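Long-range contacts in putative glucoamylase (Bacteroides uniformis, PDB 4GL3), which is a putative glucoamylase, a probable glycoside hydrolase expected to release glucose from carbohydrate chains, built on a helical fold of the six-hairpin type: residues Thr26-Trp31 / Trp356-Phe361; Val61-Val66 / Pro383-Ile388; Phe361-Asn366 / Ser375-Asp380; Leu18-Gln23 / Asn390-Leu395. All coordinates share one frame; numbering follows the deposited sequence.

Contact 1 of 4, residues Thr26-Trp31 / Trp356-Phe361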
loop_
_atom_site.group_PDB
_atom_site.type_symbol
_atom_site.label_atom_id
_atom_site.label_comp_id
_atom_site.label_asym_id
_atom_site.label_seq_id
_atom_site.Cartn_x
_atom_site.Cartn_y
_atom_site.Cartn_z
ATOM N N THR A 26 4.780 12.904 8.518
ATOM C CA THR A 26 4.797 12.086 7.313
ATOM C C THR A 26 3.818 12.659 6.274
ATOM O O THR A 26 4.041 12.568 5.072
ATOM C CB THR A 26 4.544 10.586 7.661
ATOM O OG1 THR A 26 5.390 10.203 8.775
ATOM C CG2 THR A 26 4.826 9.654 6.466
ATOM N N PHE A 27 2.732 13.246 6.750
ATOM C CA PHE A 27 1.705 13.830 5.892
ATOM C C PHE A 27 2.304 14.903 4.959
ATOM O O PHE A 27 1.825 15.109 3.837
ATOM C CB PHE A 27 0.561 14.376 6.754
ATOM C CG PHE A 27 -0.536 15.054 5.989
ATOM C CD1 PHE A 27 -1.472 14.315 5.300
ATOM C CD2 PHE A 27 -0.642 16.424 5.986
ATOM C CE1 PHE A 27 -2.500 14.939 4.610
ATOM C CE2 PHE A 27 -1.655 17.067 5.288
ATOM C CZ PHE A 27 -2.597 16.317 4.601
ATOM N N ARG A 28 3.340 15.583 5.428
ATOM C CA ARG A 28 4.036 16.580 4.613
ATOM C C ARG A 28 4.479 16.011 3.243
ATOM O O ARG A 28 4.520 16.750 2.282
ATOM C CB ARG A 28 5.271 17.118 5.342
ATOM C CG ARG A 28 5.008 18.080 6.484
ATOM C CD ARG A 28 6.274 18.229 7.307
ATOM N NE ARG A 28 6.180 19.150 8.433
ATOM C CZ ARG A 28 7.218 19.523 9.183
ATOM N NH1 ARG A 28 8.446 19.037 8.945
ATOM N NH2 ARG A 28 7.042 20.399 10.158
ATOM N N TYR A 29 4.848 14.731 3.199
ATOM C CA TYR A 29 5.307 14.104 1.965
ATOM C C TYR A 29 4.216 14.171 0.873
ATOM O O TYR A 29 4.530 14.305 -0.293
ATOM C CB TYR A 29 5.750 12.641 2.204
ATOM C CG TYR A 29 6.440 12.020 1.009
ATOM C CD1 TYR A 29 5.698 11.446 -0.031
ATOM C CD2 TYR A 29 7.836 12.046 0.883
ATOM C CE1 TYR A 29 6.306 10.912 -1.154
ATOM C CE2 TYR A 29 8.467 11.508 -0.252
ATOM C CZ TYR A 29 7.702 10.928 -1.265
ATOM O OH TYR A 29 8.300 10.402 -2.404
ATOM N N PHE A 30 2.956 13.987 1.274
ATOM C CA PHE A 30 1.855 13.888 0.369
ATOM C C PHE A 30 1.117 15.191 0.132
ATOM O O PHE A 30 0.330 15.272 -0.809
ATOM C CB PHE A 30 0.873 12.843 0.890
ATOM C CG PHE A 30 1.457 11.485 0.909
ATOM C CD1 PHE A 30 1.628 10.787 -0.288
ATOM C CD2 PHE A 30 1.982 10.962 2.080
ATOM C CE1 PHE A 30 2.220 9.552 -0.295
ATOM C CE2 PHE A 30 2.589 9.715 2.086
ATOM C CZ PHE A 30 2.700 8.998 0.887
ATOM N N TRP A 31 1.319 16.169 1.009
ATOM C CA TRP A 31 0.637 17.434 0.931
ATOM C C TRP A 31 1.601 18.503 0.394
ATOM O O TRP A 31 1.483 18.919 -0.741
ATOM C CB TRP A 31 0.045 17.845 2.302
ATOM C CG TRP A 31 -0.794 19.042 2.161
ATOM C CD1 TRP A 31 -0.430 20.332 2.401
ATOM C CD2 TRP A 31 -2.131 19.079 1.672
ATOM N NE1 TRP A 31 -1.478 21.169 2.109
ATOM C CE2 TRP A 31 -2.532 20.416 1.657
ATOM C CE3 TRP A 31 -3.047 18.095 1.286
ATOM C CZ2 TRP A 31 -3.799 20.804 1.256
ATOM C CZ3 TRP A 31 -4.301 18.480 0.898
ATOM C CH2 TRP A 31 -4.664 19.816 0.867
ATOM N N TRP A 356 15.041 10.657 11.973
ATOM C CA TRP A 356 13.817 11.482 11.896
ATOM C C TRP A 356 14.170 12.749 11.158
ATOM O O TRP A 356 15.164 13.353 11.467
ATOM C CB TRP A 356 13.349 11.846 13.317
ATOM C CG TRP A 356 12.168 12.773 13.399
ATOM C CD1 TRP A 356 12.191 14.104 13.676
ATOM C CD2 TRP A 356 10.789 12.417 13.232
ATOM N NE1 TRP A 356 10.903 14.609 13.672
ATOM C CE2 TRP A 356 10.029 13.585 13.408
ATOM C CE3 TRP A 356 10.128 11.213 12.969
ATOM C CZ2 TRP A 356 8.638 13.593 13.325
ATOM C CZ3 TRP A 356 8.752 11.216 12.888
ATOM C CH2 TRP A 356 8.013 12.394 13.074
ATOM N N GLY A 357 13.353 13.193 10.226
ATOM C CA GLY A 357 13.658 14.460 9.535
ATOM C C GLY A 357 12.386 15.065 8.984
ATOM O O GLY A 357 11.284 14.817 9.496
ATOM N N GLU A 358 12.534 15.828 7.913
ATOM C CA GLU A 358 11.473 16.660 7.385
ATOM C C GLU A 358 10.154 15.939 7.096
ATOM O O GLU A 358 9.097 16.492 7.356
ATOM C CB GLU A 358 11.970 17.356 6.123
ATOM C CG GLU A 358 10.923 18.201 5.414
ATOM C CD GLU A 358 10.579 19.510 6.104
ATOM O OE1 GLU A 358 11.262 19.921 7.089
ATOM O OE2 GLU A 358 9.609 20.147 5.611
ATOM N N TYR A 359 10.209 14.719 6.565
ATOM C CA TYR A 359 9.001 13.995 6.122
ATOM C C TYR A 359 8.742 12.761 6.983
ATOM O O TYR A 359 8.137 11.784 6.533
ATOM C CB TYR A 359 9.106 13.601 4.630
ATOM C CG TYR A 359 9.248 14.791 3.708
ATOM C CD1 TYR A 359 8.245 15.730 3.614
ATOM C CD2 TYR A 359 10.403 14.991 2.947
ATOM C CE1 TYR A 359 8.359 16.839 2.802
ATOM C CE2 TYR A 359 10.526 16.093 2.122
ATOM C CZ TYR A 359 9.486 17.010 2.057
ATOM O OH TYR A 359 9.565 18.127 1.275
ATOM N N GLY A 360 9.218 12.804 8.219
ATOM C CA GLY A 360 9.071 11.686 9.127
ATOM C C GLY A 360 10.333 10.862 9.299
ATOM O O GLY A 360 11.459 11.391 9.280
ATOM N N PHE A 361 10.126 9.560 9.477
ATOM C CA PHE A 361 11.191 8.587 9.499
ATOM C C PHE A 361 11.703 8.399 8.084
ATOM O O PHE A 361 10.933 8.141 7.147
ATOM C CB PHE A 361 10.737 7.223 10.046
ATOM C CG PHE A 361 10.280 7.265 11.477
ATOM C CD1 PHE A 361 11.176 7.511 12.501
ATOM C CD2 PHE A 361 8.944 7.085 11.788
ATOM C CE1 PHE A 361 10.748 7.575 13.816
ATOM C CE2 PHE A 361 8.501 7.137 13.113
ATOM C CZ PHE A 361 9.409 7.370 14.119
HETATM O O HOH W 1 7.391 8.512 8.648
#
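Arg28 reaches across to the turn that carries Glu358 and Tyr359, and its NH1 donates to Glu358 O (3.1 Å) with an N-H...O angle of 155°. The donor lies in the carbonyl plane, on a lone pair, and the oxygen sits at the edge of the guanidinium. The same NH1 forms a long salt bridge with Glu358 OE1 (3.5 Å), the carboxylate curling back because its chain bends at chi2 (74°). A long, extended arginine suits this place: it spans from residues 26-31 to the turn, while its CB packs at the edge of the Tyr359 ring. Thr26 OG1 is gripped twice, by Val22 O in its own helix and by a water at 2.6 Å from OG1 that accepts from Phe361 N (3.0 Å). Tyr359 O receives a CA-H...O contact from Thr26 CA (3.4 Å) and a weak bond from Gln381 NE2. Tyr29 turns the edge of its ring to the face of Tyr359, centroids 5.8 Å apart, and its OH is satisfied by His42 O. Gly360 closes a type I turn from Gly357; its positive phi (103°) is easily adopted by glycine, and its CA lies near Thr26 OG1. The hairpin 356-357/360-361 thus lies against helix 15-27 and the residues that follow it, with Tyr376 meeting the Tyr359 ring and helix 378-393 touching Thr26, Tyr29 and Phe30.

Contact 2 of 4, residues Val61-Val66 / Pro383-Ile388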
loop_
_atom_site.group_PDB
_atom_site.type_symbol
_atom_site.label_atom_id
_atom_site.label_comp_id
_atom_site.label_asym_id
_atom_site.label_seq_id
_atom_site.Cartn_x
_atom_site.Cartn_y
_atom_site.Cartn_z
ATOM N N VAL A 61 -3.861 9.731 -1.609
ATOM C CA VAL A 61 -5.297 9.982 -1.563
ATOM C C VAL A 61 -5.869 9.582 -0.193
ATOM O O VAL A 61 -6.614 10.324 0.425
ATOM C CB VAL A 61 -5.993 9.264 -2.731
ATOM C CG1 VAL A 61 -7.509 9.105 -2.504
ATOM C CG2 VAL A 61 -5.683 10.017 -4.031
HETATM N N MSE A 62 -5.498 8.416 0.293
HETATM C CA MSE A 62 -5.931 7.985 1.615
HETATM C C MSE A 62 -5.335 8.864 2.725
HETATM O O MSE A 62 -6.027 9.177 3.694
HETATM C CB MSE A 62 -5.621 6.512 1.842
HETATM C CG MSE A 62 -6.427 5.613 0.898
HETATM SE SE MSE A 62 -6.160 3.693 1.000
HETATM C CE MSE A 62 -4.809 3.379 -0.384
ATOM N N ALA A 63 -4.074 9.273 2.564
ATOM C CA ALA A 63 -3.425 10.196 3.492
ATOM C C ALA A 63 -4.157 11.533 3.570
ATOM O O ALA A 63 -4.287 12.123 4.656
ATOM C CB ALA A 63 -1.953 10.402 3.125
ATOM N N ILE A 64 -4.673 12.022 2.446
ATOM C CA ILE A 64 -5.442 13.257 2.477
ATOM C C ILE A 64 -6.704 13.114 3.376
ATOM O O ILE A 64 -7.007 14.006 4.191
ATOM C CB ILE A 64 -5.817 13.751 1.084
ATOM C CG1 ILE A 64 -4.549 14.245 0.383
ATOM C CG2 ILE A 64 -6.861 14.870 1.152
ATOM C CD1 ILE A 64 -4.677 14.293 -1.123
ATOM N N ILE A 65 -7.419 12.004 3.245
ATOM C CA ILE A 65 -8.610 11.760 4.066
ATOM C C ILE A 65 -8.237 11.710 5.565
ATOM O O ILE A 65 -8.909 12.353 6.395
ATOM C CB ILE A 65 -9.357 10.471 3.658
ATOM C CG1 ILE A 65 -9.759 10.530 2.154
ATOM C CG2 ILE A 65 -10.594 10.275 4.549
ATOM C CD1 ILE A 65 -10.084 9.148 1.568
ATOM N N VAL A 66 -7.137 11.017 5.890
ATOM C CA VAL A 66 -6.609 10.966 7.267
ATOM C C VAL A 66 -6.314 12.382 7.773
ATOM O O VAL A 66 -6.732 12.787 8.859
ATOM C CB VAL A 66 -5.353 10.063 7.362
ATOM C CG1 VAL A 66 -4.691 10.128 8.749
ATOM C CG2 VAL A 66 -5.702 8.603 7.014
ATOM N N PRO A 383 1.754 4.000 3.961
ATOM C CA PRO A 383 1.166 3.041 4.918
ATOM C C PRO A 383 1.373 3.427 6.380
ATOM O O PRO A 383 0.558 3.045 7.224
ATOM C CB PRO A 383 1.863 1.695 4.572
ATOM C CG PRO A 383 2.292 1.850 3.117
ATOM C CD PRO A 383 2.658 3.326 2.988
ATOM N N ILE A 384 2.424 4.172 6.679
ATOM C CA ILE A 384 2.650 4.616 8.043
ATOM C C ILE A 384 1.493 5.504 8.466
ATOM O O ILE A 384 0.925 5.273 9.536
ATOM C CB ILE A 384 3.994 5.344 8.216
ATOM C CG1 ILE A 384 5.157 4.376 7.975
ATOM C CG2 ILE A 384 4.086 5.989 9.605
ATOM C CD1 ILE A 384 6.522 5.088 7.848
ATOM N N ILE A 385 1.109 6.468 7.626
ATOM C CA ILE A 385 0.028 7.406 7.981
ATOM C C ILE A 385 -1.274 6.629 8.096
ATOM O O ILE A 385 -2.019 6.752 9.071
ATOM C CB ILE A 385 -0.199 8.532 6.927
ATOM C CG1 ILE A 385 1.027 9.384 6.726
ATOM C CG2 ILE A 385 -1.353 9.464 7.363
ATOM C CD1 ILE A 385 0.990 10.222 5.453
ATOM N N VAL A 386 -1.572 5.835 7.069
ATOM C CA VAL A 386 -2.888 5.237 6.930
ATOM C C VAL A 386 -3.134 4.084 7.884
ATOM O O VAL A 386 -4.227 3.943 8.398
ATOM C CB VAL A 386 -3.154 4.798 5.441
ATOM C CG1 VAL A 386 -4.455 4.004 5.345
ATOM C CG2 VAL A 386 -3.210 6.022 4.543
HETATM N N MSE A 387 -2.135 3.240 8.130
HETATM C CA MSE A 387 -2.338 2.075 9.007
HETATM C C MSE A 387 -2.363 2.513 10.456
HETATM O O MSE A 387 -3.097 1.941 11.246
HETATM C CB MSE A 387 -1.280 0.973 8.765
HETATM C CG MSE A 387 -1.337 0.366 7.351
HETATM SE SE MSE A 387 -3.015 -0.529 6.930
HETATM C CE MSE A 387 -2.728 -2.309 7.628
ATOM N N ILE A 388 -1.627 3.574 10.802
ATOM C CA ILE A 388 -1.769 4.173 12.121
ATOM C C ILE A 388 -3.216 4.596 12.258
ATOM O O ILE A 388 -3.864 4.284 13.265
ATOM C CB ILE A 388 -0.807 5.363 12.392
ATOM C CG1 ILE A 388 0.637 4.850 12.600
ATOM C CG2 ILE A 388 -1.281 6.211 13.599
ATOM C CD1 ILE A 388 1.696 5.957 12.562
#
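Val386 and Ile385 of helix 378-393 meet Met62, Ala63 and Val66 of helix 54-69 through apolar contacts between side chains. The short helical segments approach to 9.1 Å between axes and cross at 49°, both running broadly the same way. Two groups of apolar contacts hold them. In the first, a single branch of Val386 does the work: CG2, set beside the backbone N and anti to the carbonyl carbon, touches Met62 CB (3.7 Å) and comes to 3.9 Å from Ala63 N. Beyond CB the chain of Met62, a selenomethionine, leads away toward Met257 and Ile396. In the second, Ile385 uses both its branches. Its CG2 lies against Val66 CG1 at 3.7 Å, while CD1, at the end of the other branch, reaches Ala63 CB (3.8 Å). A small alanine suits the close point of the crossing, where the CA atoms of Ala63 and Val386 are 6.1 Å apart; the beta-branched side chains around it have few rotamers on a helix, and so lose little conformational freedom on packing. No hydrogen bond crosses between the two segments; nearby, Ile385 O accepts one from Gln23 NE2. This is the buried packing of an N-terminal and a C-terminal helix, consistent with the helical core expected for the six-hairpin clan. With all five touching residues buried, the association rests on dispersion and exclusion of water, and its specificity comes largely from the fit of the side chains.

Contact 3 of 4, residues Phe361-Asn366 / Ser375-Asp380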
loop_
_atom_site.group_PDB
_atom_site.type_symbol
_atom_site.label_atom_id
_atom_site.label_comp_id
_atom_site.label_asym_id
_atom_site.label_seq_id
_atom_site.Cartn_x
_atom_site.Cartn_y
_atom_site.Cartn_z
ATOM N N PHE A 361 10.126 9.560 9.477
ATOM C CA PHE A 361 11.191 8.587 9.499
ATOM C C PHE A 361 11.703 8.399 8.084
ATOM O O PHE A 361 10.933 8.141 7.147
ATOM C CB PHE A 361 10.737 7.223 10.046
ATOM C CG PHE A 361 10.280 7.265 11.477
ATOM C CD1 PHE A 361 11.176 7.511 12.501
ATOM C CD2 PHE A 361 8.944 7.085 11.788
ATOM C CE1 PHE A 361 10.748 7.575 13.816
ATOM C CE2 PHE A 361 8.501 7.137 13.113
ATOM C CZ PHE A 361 9.409 7.370 14.119
ATOM N N LYS A 362 13.023 8.449 7.971
ATOM C CA LYS A 362 13.671 8.164 6.719
ATOM C C LYS A 362 13.512 6.661 6.394
ATOM O O LYS A 362 13.052 5.837 7.225
ATOM C CB LYS A 362 15.134 8.592 6.786
ATOM C CG LYS A 362 15.323 10.102 6.800
ATOM C CD LYS A 362 16.673 10.415 7.461
ATOM C CE LYS A 362 16.863 11.877 7.747
ATOM N NZ LYS A 362 18.232 12.027 8.267
ATOM N N ASP A 363 13.835 6.306 5.163
ATOM C CA ASP A 363 13.339 5.058 4.605
ATOM C C ASP A 363 13.804 3.785 5.285
ATOM O O ASP A 363 13.049 2.812 5.331
ATOM C CB ASP A 363 13.720 4.953 3.149
ATOM C CG ASP A 363 12.893 3.920 2.422
ATOM O OD1 ASP A 363 11.629 3.961 2.534
ATOM O OD2 ASP A 363 13.502 3.107 1.698
ATOM N N ALA A 364 15.049 3.782 5.749
ATOM C CA ALA A 364 15.701 2.578 6.243
ATOM C C ALA A 364 17.020 2.941 6.897
ATOM O O ALA A 364 17.556 4.058 6.721
ATOM C CB ALA A 364 15.934 1.557 5.106
ATOM N N PHE A 365 17.550 1.985 7.633
ATOM C CA PHE A 365 18.847 2.129 8.282
ATOM C C PHE A 365 19.504 0.775 8.494
ATOM O O PHE A 365 18.847 -0.281 8.499
ATOM C CB PHE A 365 18.772 2.899 9.638
ATOM C CG PHE A 365 17.952 2.194 10.697
ATOM C CD1 PHE A 365 16.561 2.331 10.736
ATOM C CD2 PHE A 365 18.565 1.375 11.643
ATOM C CE1 PHE A 365 15.815 1.679 11.710
ATOM C CE2 PHE A 365 17.818 0.706 12.581
ATOM C CZ PHE A 365 16.441 0.843 12.613
ATOM N N ASN A 366 20.818 0.828 8.654
ATOM C CA ASN A 366 21.656 -0.346 8.908
ATOM C C ASN A 366 22.642 0.003 10.006
ATOM O O ASN A 366 23.665 0.652 9.748
ATOM C CB ASN A 366 22.395 -0.759 7.637
ATOM C CG ASN A 366 23.253 -2.010 7.820
ATOM O OD1 ASN A 366 23.826 -2.257 8.896
ATOM N ND2 ASN A 366 23.344 -2.813 6.759
ATOM N N SER A 375 16.683 9.088 2.132
ATOM C CA SER A 375 15.516 9.216 1.322
ATOM C C SER A 375 14.226 8.982 2.110
ATOM O O SER A 375 14.209 8.408 3.202
ATOM C CB SER A 375 15.571 8.133 0.226
ATOM O OG SER A 375 15.797 6.894 0.860
ATOM N N TYR A 376 13.157 9.427 1.492
ATOM C CA TYR A 376 11.782 9.025 1.785
ATOM C C TYR A 376 11.131 8.536 0.484
ATOM O O TYR A 376 11.344 9.136 -0.588
ATOM C CB TYR A 376 10.975 10.233 2.262
ATOM C CG TYR A 376 11.551 10.946 3.423
ATOM C CD1 TYR A 376 12.480 11.941 3.258
ATOM C CD2 TYR A 376 11.176 10.588 4.724
ATOM C CE1 TYR A 376 13.012 12.608 4.366
ATOM C CE2 TYR A 376 11.705 11.221 5.818
ATOM C CZ TYR A 376 12.622 12.226 5.640
ATOM O OH TYR A 376 13.144 12.854 6.758
ATOM N N LEU A 377 10.333 7.483 0.580
ATOM C CA LEU A 377 9.616 6.899 -0.556
ATOM C C LEU A 377 8.115 6.949 -0.307
ATOM O O LEU A 377 7.645 6.592 0.782
ATOM C CB LEU A 377 10.042 5.440 -0.754
ATOM C CG LEU A 377 11.312 5.139 -1.546
ATOM C CD1 LEU A 377 12.518 5.870 -0.989
ATOM C CD2 LEU A 377 11.561 3.605 -1.569
ATOM N N ALA A 378 7.351 7.347 -1.328
ATOM C CA ALA A 378 5.877 7.333 -1.230
ATOM C C ALA A 378 5.337 6.016 -0.709
ATOM O O ALA A 378 4.408 5.993 0.113
ATOM C CB ALA A 378 5.210 7.618 -2.586
ATOM N N ILE A 379 5.818 4.910 -1.264
ATOM C CA ILE A 379 5.186 3.617 -0.951
ATOM C C ILE A 379 5.533 3.107 0.465
ATOM O O ILE A 379 4.876 2.231 0.953
ATOM C CB ILE A 379 5.476 2.514 -2.023
ATOM C CG1 ILE A 379 6.979 2.223 -2.111
ATOM C CG2 ILE A 379 4.832 2.897 -3.391
ATOM C CD1 ILE A 379 7.412 1.237 -3.225
ATOM N N ASP A 380 6.558 3.661 1.096
ATOM C CA ASP A 380 6.901 3.359 2.504
ATOM C C ASP A 380 6.230 4.362 3.493
ATOM O O ASP A 380 5.772 3.969 4.574
ATOM C CB ASP A 380 8.422 3.339 2.646
ATOM C CG ASP A 380 9.097 2.153 1.830
ATOM O OD1 ASP A 380 8.418 1.165 1.494
ATOM O OD2 ASP A 380 10.333 2.186 1.588
HETATM O O HOH W 2 10.429 6.340 3.139
#
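The backbones of Asp363 and Ser375 are joined by one hydrogen bond, Asp363 N to Ser375 O (2.9 Å), bent to 138° at the hydrogen, with the donor tilted 20° from the carbonyl plane. Asp363 then turns its side chain toward the start of helix 378-393. Its CG stands anti to the backbone N (chi1 -162°), which brings OD1 to a water at 2.7 Å; that water accepts from Leu377 N (2.8 Å), so the carboxylate is linked to the N-cap residue through solvent. OD2 accepts from Asp307 N, and the two methyls of Leu377 lie beside the carboxylate, CD2 being 3.8 Å from Asp363 OD2. Ser375 OG, near Asp363 CB, finds its own acceptor in Asp307 OD2. Elsewhere in the contact Lys362 CG packs obliquely against the phenol end of Tyr376, 3.5 Å from its OH, while the lysine amine continues to Arg354 O. The Tyr376 OH itself makes a weak hydrogen bond with Gly360 O. The Tyr376 ring also approaches Phe361 O, 3.4 Å from CE2. Long and amphipathic, lysine can pack by its methylenes and still bond at its tip. The contact joins the chain leaving strand 360-361 to the entry of helix 378-393, with strand 305-306 against Asp363 and Asp380, and helix 326-331 behind Phe361.

Contact 4 of 4, residues Leu18-Gln23 / Asn390-Leu395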
loop_
_atom_site.group_PDB
_atom_site.type_symbol
_atom_site.label_atom_id
_atom_site.label_comp_id
_atom_site.label_asym_id
_atom_site.label_seq_id
_atom_site.Cartn_x
_atom_site.Cartn_y
_atom_site.Cartn_z
ATOM N N LEU A 18 2.779 10.717 20.106
ATOM C CA LEU A 18 3.766 10.152 19.215
ATOM C C LEU A 18 3.116 9.768 17.900
ATOM O O LEU A 18 3.647 10.111 16.840
ATOM C CB LEU A 18 4.451 8.935 19.860
ATOM C CG LEU A 18 5.599 8.298 19.068
ATOM C CD1 LEU A 18 6.672 9.355 18.772
ATOM C CD2 LEU A 18 6.143 7.085 19.838
HETATM N N MSE A 19 1.972 9.075 17.955
HETATM C CA MSE A 19 1.289 8.660 16.734
HETATM C C MSE A 19 0.892 9.848 15.907
HETATM O O MSE A 19 1.100 9.843 14.709
HETATM C CB MSE A 19 0.066 7.797 17.033
HETATM C CG MSE A 19 0.439 6.394 17.489
HETATM SE SE MSE A 19 -1.069 5.167 17.629
HETATM C CE MSE A 19 -1.810 5.823 19.298
ATOM N N THR A 20 0.340 10.864 16.555
ATOM C CA THR A 20 -0.113 12.058 15.893
ATOM C C THR A 20 1.061 12.799 15.260
ATOM O O THR A 20 0.961 13.215 14.116
ATOM C CB THR A 20 -0.855 12.992 16.852
ATOM O OG1 THR A 20 -2.026 12.315 17.318
ATOM C CG2 THR A 20 -1.232 14.343 16.156
ATOM N N LEU A 21 2.176 12.915 15.973
ATOM C CA LEU A 21 3.368 13.546 15.377
ATOM C C LEU A 21 3.857 12.752 14.154
ATOM O O LEU A 21 4.173 13.339 13.111
ATOM C CB LEU A 21 4.494 13.726 16.399
ATOM C CG LEU A 21 5.793 14.364 15.874
ATOM C CD1 LEU A 21 5.514 15.786 15.418
ATOM C CD2 LEU A 21 6.890 14.369 16.953
ATOM N N VAL A 22 3.891 11.425 14.247
ATOM C CA VAL A 22 4.366 10.612 13.125
ATOM C C VAL A 22 3.447 10.820 11.896
ATOM O O VAL A 22 3.910 11.048 10.766
ATOM C CB VAL A 22 4.508 9.129 13.534
ATOM C CG1 VAL A 22 4.725 8.208 12.316
ATOM C CG2 VAL A 22 5.640 9.015 14.550
ATOM N N GLN A 23 2.140 10.817 12.130
ATOM C CA GLN A 23 1.191 11.035 11.046
ATOM C C GLN A 23 1.324 12.435 10.442
ATOM O O GLN A 23 1.302 12.605 9.222
ATOM C CB GLN A 23 -0.235 10.833 11.568
ATOM C CG GLN A 23 -0.596 9.406 11.924
ATOM C CD GLN A 23 -2.067 9.311 12.311
ATOM O OE1 GLN A 23 -2.446 9.809 13.378
ATOM N NE2 GLN A 23 -2.910 8.714 11.429
ATOM N N ASN A 390 -5.982 3.484 10.688
ATOM C CA ASN A 390 -6.805 2.298 10.804
ATOM C C ASN A 390 -6.759 1.690 12.214
ATOM O O ASN A 390 -7.798 1.324 12.759
ATOM C CB ASN A 390 -6.435 1.245 9.761
ATOM C CG ASN A 390 -7.038 1.542 8.404
ATOM O OD1 ASN A 390 -8.096 2.188 8.337
ATOM N ND2 ASN A 390 -6.376 1.068 7.304
ATOM N N TYR A 391 -5.568 1.596 12.794
ATOM C CA TYR A 391 -5.449 1.182 14.212
ATOM C C TYR A 391 -6.219 2.105 15.134
ATOM O O TYR A 391 -6.897 1.635 16.026
ATOM C CB TYR A 391 -3.985 1.151 14.652
ATOM C CG TYR A 391 -3.778 1.049 16.145
ATOM C CD1 TYR A 391 -4.200 -0.081 16.841
ATOM C CD2 TYR A 391 -3.197 2.088 16.865
ATOM C CE1 TYR A 391 -4.016 -0.200 18.201
ATOM C CE2 TYR A 391 -3.000 1.972 18.240
ATOM C CZ TYR A 391 -3.427 0.819 18.877
ATOM O OH TYR A 391 -3.277 0.681 20.207
ATOM N N ARG A 392 -6.111 3.418 14.968
ATOM C CA ARG A 392 -6.750 4.315 15.945
ATOM C C ARG A 392 -8.286 4.453 15.791
ATOM O O ARG A 392 -8.953 4.607 16.755
ATOM C CB ARG A 392 -6.113 5.715 15.889
ATOM C CG ARG A 392 -4.594 5.764 16.090
ATOM C CD ARG A 392 -4.039 7.167 15.853
ATOM N NE ARG A 392 -4.199 7.988 17.043
ATOM C CZ ARG A 392 -3.729 9.230 17.175
ATOM N NH1 ARG A 392 -3.111 9.871 16.154
ATOM N NH2 ARG A 392 -3.894 9.840 18.327
ATOM N N THR A 393 -8.822 4.470 14.570
ATOM C CA THR A 393 -10.254 4.700 14.344
ATOM C C THR A 393 -10.890 3.795 13.245
ATOM O O THR A 393 -12.085 3.858 13.024
ATOM C CB THR A 393 -10.500 6.160 13.879
ATOM O OG1 THR A 393 -9.812 6.384 12.632
ATOM C CG2 THR A 393 -10.067 7.208 14.957
ATOM N N GLY A 394 -10.100 2.987 12.544
ATOM C CA GLY A 394 -10.605 2.202 11.421
ATOM C C GLY A 394 -11.127 3.043 10.250
ATOM O O GLY A 394 -11.854 2.522 9.412
ATOM N N LEU A 395 -10.725 4.322 10.180
ATOM C CA LEU A 395 -11.221 5.294 9.215
ATOM C C LEU A 395 -11.240 4.798 7.771
ATOM O O LEU A 395 -12.309 4.832 7.133
ATOM C CB LEU A 395 -10.390 6.591 9.250
ATOM C CG LEU A 395 -10.852 7.692 8.284
ATOM C CD1 LEU A 395 -12.257 8.230 8.675
ATOM C CD2 LEU A 395 -9.848 8.851 8.263
#
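Arg392 NH1 is shared by two acceptors of helix 15-27, donating to Thr20 OG1 (2.9 Å, angle 155°) and to Gln23 OE1 (2.9 Å, angle 140°). Both oxygens sit at the guanidinium edge, close to its plane, although the amide of Gln23 is turned 53° against it. Thr20 and Gln23 suit this task because they lie about one helical turn apart and present their oxygens to the same nitrogen. The bend of the arginine at chi3 carries the group to them, and a hydrogen bond to Asp16 O helps set the Thr20 hydroxyl. Over one guanidinium face lies Met19 CB, and the Met19 and Arg392 side chains run antiparallel, side by side. The selenium of this selenomethionine touches Arg392 CG at 3.9 Å and meets the Tyr391 ring at its edge, SE to CE2 3.8 Å, a Met-aromatic contact. Outside the pair, Arg392 NH2 forms a salt bridge with Asp16, and Gln23 NE2 bonds Glu389 OE1, which fixes which end of the amide faces the arginine. Arg70 lies close to NH1, and the neutral acceptors and Asp16 probably offset some of that repulsion. The chemistry is that of a cation braced by directional bonds at its edge and by an apolar side chain alongside.

The four contacts gather around helix 378-393, which contributes to contacts 2, 3 and 4 and touches contact 1 from outside. Helix 15-27 serves contacts 1 and 4, whose centres lie about 14 Å apart. Contacts 2 and 4 are the nearest pair, about 8 Å between centres, while contacts 3 and 4 are about 19 Å apart. Contacts 1 and 3 share Phe361 and follow one another in the chain. Contact 4 closes a loop that encloses the other three; contact 3 also nests within contact 2, whereas contacts 1 and 2 alternate. The N-terminal helices are thereby packed against C-terminal elements across more than 300 residues, tying the two ends of the helical fold together.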